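Local coordinates for protein PrgX (Enterococcus faecalis, PDB 2AWI) that serves as the receptor for the peptide sex pheromone cCF10 and, probably as a DNA-binding repressor, regulates conjugation, at residues Asn73-Glu78 / Ser106-Ser111; Ile112-Ile117 / Pro128-Thr133. The protein carries 1 engineered substitution. All blocks are in the same frame, centred on the assembly; numbering follows the deposited sequence.

Contact 1. Residues Asn73-Glu78 / Ser106-Ser111; sequences NETGKE and SLQYFS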
loop_
_atom_site.group_PDB
_atom_site.type_symbol
_atom_site.label_atom_id
_atom_site.label_comp_id
_atom_site.label_asym_id
_atom_site.label_seq_id
_atom_site.Cartn_x
_atom_site.Cartn_y
_atom_site.Cartn_z
ATOM N N ASN A 73 -32.290 -12.093 38.761
ATOM C CA ASN A 73 -33.654 -11.665 39.065
ATOM C C ASN A 73 -34.587 -11.585 37.861
ATOM O O ASN A 73 -34.215 -11.934 36.740
ATOM C CB ASN A 73 -33.649 -10.318 39.798
ATOM C CG ASN A 73 -32.898 -9.241 39.045
ATOM O OD1 ASN A 73 -33.041 -9.102 37.830
ATOM N ND2 ASN A 73 -32.102 -8.461 39.766
ATOM N N GLU A 74 -35.806 -11.115 38.114
ATOM C CA GLU A 74 -36.844 -10.994 37.094
ATOM C C GLU A 74 -36.459 -10.132 35.891
ATOM O O GLU A 74 -36.792 -10.466 34.753
ATOM C CB GLU A 74 -38.120 -10.445 37.732
ATOM C CG GLU A 74 -39.374 -10.672 36.908
ATOM C CD GLU A 74 -39.741 -12.143 36.797
ATOM O OE1 GLU A 74 -40.738 -12.455 36.109
ATOM O OE2 GLU A 74 -39.036 -12.985 37.397
ATOM N N THR A 75 -35.766 -9.025 36.141
ATOM C CA THR A 75 -35.356 -8.133 35.062
ATOM C C THR A 75 -34.280 -8.756 34.173
ATOM O O THR A 75 -34.228 -8.494 32.965
ATOM C CB THR A 75 -34.847 -6.786 35.618
ATOM O OG1 THR A 75 -35.935 -6.087 36.234
ATOM C CG2 THR A 75 -34.271 -5.925 34.502
ATOM N N GLY A 76 -33.417 -9.573 34.771
ATOM C CA GLY A 76 -32.379 -10.223 33.994
ATOM C C GLY A 76 -33.014 -11.290 33.121
ATOM O O GLY A 76 -32.675 -11.437 31.945
ATOM N N LYS A 77 -33.948 -12.036 33.703
ATOM C CA LYS A 77 -34.647 -13.085 32.975
ATOM C C LYS A 77 -35.271 -12.480 31.720
ATOM O O LYS A 77 -35.111 -13.008 30.618
ATOM C CB LYS A 77 -35.747 -13.693 33.849
ATOM C CG LYS A 77 -35.261 -14.238 35.181
ATOM C CD LYS A 77 -36.432 -14.580 36.097
ATOM C CE LYS A 77 -35.955 -14.987 37.488
ATOM N NZ LYS A 77 -37.077 -15.166 38.458
ATOM N N GLU A 78 -35.972 -11.361 31.903
ATOM C CA GLU A 78 -36.639 -10.659 30.808
ATOM C C GLU A 78 -35.675 -10.165 29.737
ATOM O O GLU A 78 -35.856 -10.455 28.555
ATOM C CB GLU A 78 -37.440 -9.472 31.358
ATOM C CG GLU A 78 -38.591 -9.864 32.276
ATOM C CD GLU A 78 -39.746 -10.500 31.527
ATOM O OE1 GLU A 78 -39.580 -10.820 30.332
ATOM O OE2 GLU A 78 -40.822 -10.685 32.133
ATOM N N SER A 106 -39.682 0.661 35.345
ATOM C CA SER A 106 -38.326 1.106 35.624
ATOM C C SER A 106 -37.599 1.334 34.309
ATOM O O SER A 106 -38.049 0.883 33.251
ATOM C CB SER A 106 -37.573 0.050 36.443
ATOM O OG SER A 106 -37.299 -1.109 35.670
ATOM N N LEU A 107 -36.472 2.036 34.383
ATOM C CA LEU A 107 -35.675 2.315 33.206
ATOM C C LEU A 107 -35.241 1.007 32.552
ATOM O O LEU A 107 -35.117 0.932 31.334
ATOM C CB LEU A 107 -34.460 3.155 33.585
ATOM C CG LEU A 107 -34.806 4.541 34.133
ATOM C CD1 LEU A 107 -33.542 5.238 34.601
ATOM C CD2 LEU A 107 -35.514 5.364 33.060
ATOM N N GLN A 108 -35.018 -0.026 33.356
ATOM C CA GLN A 108 -34.613 -1.316 32.808
ATOM C C GLN A 108 -35.735 -1.857 31.929
ATOM O O GLN A 108 -35.524 -2.147 30.756
ATOM C CB GLN A 108 -34.293 -2.302 33.935
ATOM C CG GLN A 108 -33.006 -1.976 34.673
ATOM C CD GLN A 108 -31.768 -2.221 33.819
ATOM O OE1 GLN A 108 -30.709 -1.639 34.056
ATOM N NE2 GLN A 108 -31.897 -3.097 32.828
ATOM N N TYR A 109 -36.934 -1.980 32.492
ATOM C CA TYR A 109 -38.076 -2.473 31.725
ATOM C C TYR A 109 -38.323 -1.634 30.479
ATOM O O TYR A 109 -38.742 -2.156 29.445
ATOM C CB TYR A 109 -39.339 -2.506 32.591
ATOM C CG TYR A 109 -39.458 -3.772 33.411
ATOM C CD1 TYR A 109 -39.659 -5.006 32.793
ATOM C CD2 TYR A 109 -39.320 -3.744 34.798
ATOM C CE1 TYR A 109 -39.715 -6.184 33.535
ATOM C CE2 TYR A 109 -39.375 -4.917 35.551
ATOM C CZ TYR A 109 -39.569 -6.131 34.912
ATOM O OH TYR A 109 -39.598 -7.292 35.649
ATOM N N PHE A 110 -38.068 -0.333 30.557
ATOM C CA PHE A 110 -38.270 0.479 29.369
ATOM C C PHE A 110 -37.279 0.007 28.320
ATOM O O PHE A 110 -37.636 -0.190 27.160
ATOM C CB PHE A 110 -38.047 1.965 29.650
ATOM C CG PHE A 110 -38.454 2.851 28.508
ATOM C CD1 PHE A 110 -39.763 2.825 28.034
ATOM C CD2 PHE A 110 -37.530 3.685 27.889
ATOM C CE1 PHE A 110 -40.146 3.617 26.956
ATOM C CE2 PHE A 110 -37.903 4.482 26.806
ATOM C CZ PHE A 110 -39.214 4.447 26.340
ATOM N N SER A 111 -36.033 -0.180 28.744
ATOM C CA SER A 111 -34.978 -0.639 27.851
ATOM C C SER A 111 -35.357 -1.982 27.223
ATOM O O SER A 111 -35.136 -2.205 26.036
ATOM C CB SER A 111 -33.657 -0.769 28.618
ATOM O OG SER A 111 -32.582 -1.031 27.731
HETATM O O HOH W 1 -36.174 -3.212 36.807
#
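T75 and Y109 lie where two helix starts come nearest, their CA atoms 7.1 Å apart; the axes of helix 74-78 and helix 107-111 diverge by only 12° and approach to 10.3 Å. Like-directed helices set side by side, with helix 92-102 between them in sequence, are what a tetratricopeptide-repeat (TPR) type of helical array would give, and 106-111 falls in the receptor's TPR region. Each helix opens on a capped turn: N73 OD1 accepts from G76 N almost head-on, whereas S106 OG takes a straight but weak bond from Y109 N.

T75 shows how one small side chain can serve two neighbours. Placed anti to the backbone N, its methyl CG2 rests 3.7 Å from Q108 CB, the two side chains crossing at about a right angle. The other branch, OG1, lies obliquely beside the Y109 ring, 3.7 Å from Y109 CE2. That hydroxyl accepts from a water which stands 2.6 Å from S106 OG and so links it to the neighbouring helix's cap; OG1 is also hydrogen-bonded to E52 OE1 of the second subunit, drawing that subunit into the contact.

The Y109 ring reaches across to helix 74-78. E78 brings CG to 4.0 Å from Y109 CE1, while its carboxylate, 68° from the ring plane, forms a salt bridge with R98. Farther out, the poorly ordered E74 lays its aliphatic CG 3.6 Å from Y109 OH and turns OE2 to K77 NZ in a salt bridge of 3.1 Å.

Contact 2. Residues Ile112-Ile117 / Pro128-Thr133; sequences IYLGYI and PTFNKT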
loop_
_atom_site.group_PDB
_atom_site.type_symbol
_atom_site.label_atom_id
_atom_site.label_comp_id
_atom_site.label_asym_id
_atom_site.label_seq_id
_atom_site.Cartn_x
_atom_site.Cartn_y
_atom_site.Cartn_z
ATOM N N ILE A 112 -35.935 -2.875 28.018
ATOM C CA ILE A 112 -36.348 -4.176 27.505
ATOM C C ILE A 112 -37.461 -3.969 26.478
ATOM O O ILE A 112 -37.460 -4.576 25.404
ATOM C CB ILE A 112 -36.861 -5.081 28.641
ATOM C CG1 ILE A 112 -35.711 -5.424 29.589
ATOM C CG2 ILE A 112 -37.461 -6.343 28.065
ATOM C CD1 ILE A 112 -36.151 -6.167 30.836
ATOM N N TYR A 113 -38.401 -3.095 26.827
ATOM C CA TYR A 113 -39.530 -2.755 25.969
ATOM C C TYR A 113 -39.060 -2.364 24.571
ATOM O O TYR A 113 -39.553 -2.891 23.577
ATOM C CB TYR A 113 -40.312 -1.600 26.597
ATOM C CG TYR A 113 -41.298 -0.937 25.666
ATOM C CD1 TYR A 113 -42.465 -1.593 25.269
ATOM C CD2 TYR A 113 -41.056 0.344 25.168
ATOM C CE1 TYR A 113 -43.370 -0.989 24.398
ATOM C CE2 TYR A 113 -41.950 0.956 24.299
ATOM C CZ TYR A 113 -43.106 0.285 23.917
ATOM O OH TYR A 113 -44.001 0.889 23.063
ATOM N N LEU A 114 -38.113 -1.433 24.498
ATOM C CA LEU A 114 -37.583 -0.989 23.208
ATOM C C LEU A 114 -36.910 -2.165 22.501
ATOM O O LEU A 114 -36.711 -2.146 21.283
ATOM C CB LEU A 114 -36.577 0.155 23.400
ATOM C CG LEU A 114 -37.140 1.458 23.982
ATOM C CD1 LEU A 114 -36.010 2.459 24.231
ATOM C CD2 LEU A 114 -38.183 2.036 23.027
ATOM N N GLY A 115 -36.558 -3.183 23.285
ATOM C CA GLY A 115 -35.939 -4.371 22.729
ATOM C C GLY A 115 -36.966 -5.117 21.895
ATOM O O GLY A 115 -36.647 -5.691 20.848
ATOM N N TYR A 116 -38.210 -5.108 22.364
ATOM C CA TYR A 116 -39.296 -5.759 21.644
ATOM C C TYR A 116 -39.678 -4.944 20.410
ATOM O O TYR A 116 -39.971 -5.504 19.353
ATOM C CB TYR A 116 -40.520 -5.924 22.544
ATOM C CG TYR A 116 -40.422 -7.059 23.539
ATOM C CD1 TYR A 116 -39.487 -7.034 24.575
ATOM C CD2 TYR A 116 -41.278 -8.156 23.449
ATOM C CE1 TYR A 116 -39.412 -8.078 25.502
ATOM C CE2 TYR A 116 -41.212 -9.202 24.366
ATOM C CZ TYR A 116 -40.280 -9.158 25.389
ATOM O OH TYR A 116 -40.228 -10.197 26.288
ATOM N N ILE A 117 -39.676 -3.622 20.540
ATOM C CA ILE A 117 -40.022 -2.762 19.414
ATOM C C ILE A 117 -39.043 -3.003 18.280
ATOM O O ILE A 117 -39.428 -3.065 17.113
ATOM C CB ILE A 117 -39.982 -1.272 19.804
ATOM C CG1 ILE A 117 -41.039 -0.993 20.872
ATOM C CG2 ILE A 117 -40.225 -0.397 18.574
ATOM C CD1 ILE A 117 -42.455 -1.308 20.434
ATOM N N PRO A 128 -48.696 -0.928 16.770
ATOM C CA PRO A 128 -49.385 0.366 16.749
ATOM C C PRO A 128 -49.298 1.141 18.059
ATOM O O PRO A 128 -49.228 2.368 18.050
ATOM C CB PRO A 128 -50.819 -0.017 16.389
ATOM C CG PRO A 128 -50.962 -1.371 17.020
ATOM C CD PRO A 128 -49.663 -2.032 16.626
ATOM N N THR A 129 -49.300 0.425 19.180
ATOM C CA THR A 129 -49.222 1.070 20.486
ATOM C C THR A 129 -47.953 1.900 20.611
ATOM O O THR A 129 -47.936 2.916 21.302
ATOM C CB THR A 129 -49.251 0.039 21.644
ATOM O OG1 THR A 129 -48.188 -0.908 21.475
ATOM C CG2 THR A 129 -50.581 -0.691 21.676
ATOM N N PHE A 130 -46.893 1.469 19.935
ATOM C CA PHE A 130 -45.618 2.181 19.988
ATOM C C PHE A 130 -45.772 3.654 19.629
ATOM O O PHE A 130 -45.602 4.521 20.483
ATOM C CB PHE A 130 -44.599 1.530 19.050
ATOM C CG PHE A 130 -43.249 2.183 19.078
ATOM C CD1 PHE A 130 -42.506 2.225 20.259
ATOM C CD2 PHE A 130 -42.720 2.767 17.929
ATOM C CE1 PHE A 130 -41.252 2.842 20.301
ATOM C CE2 PHE A 130 -41.466 3.390 17.952
ATOM C CZ PHE A 130 -40.730 3.427 19.145
ATOM N N ASN A 131 -46.087 3.929 18.366
ATOM C CA ASN A 131 -46.257 5.302 17.904
ATOM C C ASN A 131 -47.291 6.071 18.715
ATOM O O ASN A 131 -47.199 7.291 18.859
ATOM C CB ASN A 131 -46.662 5.324 16.428
ATOM C CG ASN A 131 -45.490 5.095 15.496
ATOM O OD1 ASN A 131 -45.625 5.209 14.276
ATOM N ND2 ASN A 131 -44.331 4.772 16.063
ATOM N N LYS A 132 -48.275 5.356 19.247
ATOM C CA LYS A 132 -49.322 5.988 20.037
ATOM C C LYS A 132 -48.883 6.411 21.440
ATOM O O LYS A 132 -49.529 7.256 22.060
ATOM C CB LYS A 132 -50.536 5.056 20.155
ATOM C CG LYS A 132 -51.619 5.226 19.079
ATOM C CD LYS A 132 -51.160 4.818 17.679
ATOM C CE LYS A 132 -50.473 5.963 16.945
ATOM N NZ LYS A 132 -51.403 7.100 16.686
ATOM N N THR A 133 -47.788 5.847 21.942
ATOM C CA THR A 133 -47.349 6.190 23.291
ATOM C C THR A 133 -45.894 6.620 23.458
ATOM O O THR A 133 -45.526 7.160 24.505
ATOM C CB THR A 133 -47.583 5.010 24.261
ATOM O OG1 THR A 133 -46.671 3.949 23.949
ATOM C CG2 THR A 133 -49.014 4.489 24.140
HETATM O O HOH W 2 -46.638 0.621 23.728
HETATM O O HOH W 3 -43.999 3.776 23.495
#
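Y113 OH is held by two waters, one at 2.7 Å and the other at 2.9 Å, which carry its polar reach across to the backbone and hydroxyls of 128-133. The nearer water also bonds T129 OG1; the farther one bonds T133 OG1 at 2.7 Å and gives a weak bond to F130 O. Between the two segments the buried phenol oxygen is thus bridged by water, and T133 OG1 itself stays 4.2 Å from Y113 OH.

The same oxygen also lies in the plane of the F130 ring, at its edge, 3.4 Å from F130 CD1. L114 CD2 comes to the same rim near F130 CE1, the two side chains crossing at about a right angle. The flat side of F130 goes to I117, whose CG2 sits 3.7 Å from the ring centroid and only 6° off the normal, a well-centred CH-pi contact. I117's other branch runs along the CD1 side of the ring, with I117 CD1 3.5 Å from F130 CD1, and its CG1 lies over the outer part of one Y113 face. With CG anti to the backbone N (chi1 -178°), F130 reaches toward helix 112-117, offering its CD1-CE1 rim to Y113 and L114 and a face to I117; L163, from a loop, packs against it as well.

Helices 112-117 and 128-133 cross at -127°, their axes 11.5 Å apart, and I117 and F130 lie where the backbones are closest. Two successive helices packed at this steep angle around the F130 side chain are consistent with the helix pairs from which TPR-like arrays are built; both lie in the receptor's TPR region.

Followed from the N terminus, the chain runs through five helices, the last being 58-67, before reaching 73-78. Contact 1 then closes a loop of 27 intervening residues that includes helix 92-102, bringing the start of helix 74-87 beside the start of helix 107-122. Contact 2 opens on the next turns of helix 107-122, which is common to both, and closes a shorter loop of ten residues onto helix 128-142. The loops follow in series, neither nesting nor crossing. I112 makes the junction: its CD1 packs against E78 CB and T75 O. Three helices are thereby joined, while contact 1 alone of the two also meets the second subunit.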